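Local coordinates for protein polysaccharide deacetylase (Bacillus cereus, PDB 4HD5) that probably removes acyl groups from polysaccharides as a zinc-binding hydrolase, acting on carbon-nitrogen bonds other than peptide bonds, at residues 236-239 with 240-243. Numbering follows the deposited sequence.
Sequences VDNV and DVEG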
loop_
_atom_site.group_PDB
_atom_site.type_symbol
_atom_site.label_atom_id
_atom_site.label_comp_id
_atom_site.label_asym_id
_atom_site.label_seq_id
_atom_site.Cartn_x
_atom_site.Cartn_y
_atom_site.Cartn_z
ATOM N N VAL A 236 5.798 19.020 12.888
ATOM C CA VAL A 236 7.250 19.180 12.902
ATOM C C VAL A 236 7.756 20.155 13.971
ATOM O O VAL A 236 8.795 19.906 14.595
ATOM C CB VAL A 236 7.802 19.535 11.510
ATOM C CG1 VAL A 236 9.306 19.719 11.570
ATOM C CG2 VAL A 236 7.434 18.440 10.509
ATOM N N ASP A 237 7.021 21.234 14.218
ATOM C CA ASP A 237 7.444 22.192 15.245
ATOM C C ASP A 237 7.158 21.702 16.663
ATOM O O ASP A 237 7.526 22.372 17.628
ATOM C CB ASP A 237 6.834 23.590 15.036
ATOM C CG ASP A 237 7.430 24.326 13.833
ATOM O OD1 ASP A 237 8.386 23.820 13.203
ATOM O OD2 ASP A 237 6.936 25.420 13.504
ATOM N N ASN A 238 6.527 20.542 16.800
ATOM C CA ASN A 238 6.368 19.929 18.122
ATOM C C ASN A 238 7.456 18.929 18.488
ATOM O O ASN A 238 7.429 18.367 19.581
ATOM C CB ASN A 238 5.010 19.256 18.255
ATOM C CG ASN A 238 3.924 20.220 18.667
ATOM O OD1 ASN A 238 4.187 21.381 18.984
ATOM N ND2 ASN A 238 2.701 19.739 18.691
ATOM N N VAL A 239 8.412 18.707 17.597
ATOM C CA VAL A 239 9.540 17.840 17.937
ATOM C C VAL A 239 10.240 18.436 19.171
ATOM O O VAL A 239 10.489 19.631 19.220
ATOM C CB VAL A 239 10.525 17.687 16.755
ATOM C CG1 VAL A 239 11.786 16.945 17.191
ATOM C CG2 VAL A 239 9.849 16.937 15.612
ATOM N N ASP A 240 10.512 17.610 20.174
ATOM C CA ASP A 240 11.263 18.040 21.368
ATOM C C ASP A 240 10.488 18.950 22.336
ATOM O O ASP A 240 11.107 19.601 23.181
ATOM C CB ASP A 240 12.596 18.724 20.984
ATOM C CG ASP A 240 13.652 17.745 20.539
ATOM O OD1 ASP A 240 13.761 16.667 21.138
ATOM O OD2 ASP A 240 14.396 18.059 19.594
ATOM N N VAL A 241 9.162 19.001 22.225
ATOM C CA VAL A 241 8.341 19.681 23.228
ATOM C C VAL A 241 7.604 18.638 24.074
ATOM O O VAL A 241 7.390 17.506 23.637
ATOM C CB VAL A 241 7.336 20.691 22.601
ATOM C CG1 VAL A 241 7.997 21.515 21.507
ATOM C CG2 VAL A 241 6.109 19.990 22.063
ATOM N N GLU A 242 7.194 19.038 25.274
ATOM C CA GLU A 242 6.570 18.121 26.232
ATOM C C GLU A 242 5.349 17.414 25.654
ATOM O O GLU A 242 4.463 18.054 25.088
ATOM C CB GLU A 242 6.173 18.886 27.500
ATOM C CG GLU A 242 5.818 18.000 28.684
ATOM C CD GLU A 242 5.270 18.788 29.861
ATOM O OE1 GLU A 242 5.756 19.912 30.113
ATOM O OE2 GLU A 242 4.350 18.276 30.532
ATOM N N GLY A 243 5.313 16.089 25.777
ATOM C CA GLY A 243 4.175 15.299 25.318
ATOM C C GLY A 243 4.276 14.813 23.887
ATOM O O GLY A 243 3.481 13.975 23.450
#
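One face of the N238 amide is covered by methyl CG2 of V241, offset toward the CB and OD1 side and 3.9 Å from OD1. One face of the D240 carboxylate receives methyl CG1 of V239, which lies 3.7 Å from OD2. The first pairing comes from a type II beta turn, N238 to V241, which begins at the last residue of the short 3-10 segment 236-238, in the loop between strand 230-234 and helix 247-255 of the TIM-barrel deacetylase domain. As a worked example of a beta turn, it sets N238 against V241, three residues on. Its closing bond runs from V241 N to N238 O (3.2 Å, N-H...O angle 159°). The second pairing joins consecutive residues at the turn's two central positions. D240 takes the third position with a positive phi of 73°, a left-handed backbone carried here by a residue other than glycine. V239 has CG1 anti to its own N (chi1 172°), which places it beside its own carbonyl carbon and over the D240 carboxylate, while its side chain also packs on T247 and I250 of helix 247-255. The turn is on the surface, yet the N238 side chain lies about 9 Å from the bound zinc ion. D240 OD2 is tied to the start of that helix by a hydrogen bond with T247 OG1. Packing is tight at V241, whose CG2 sits 3.2 Å from N238 O.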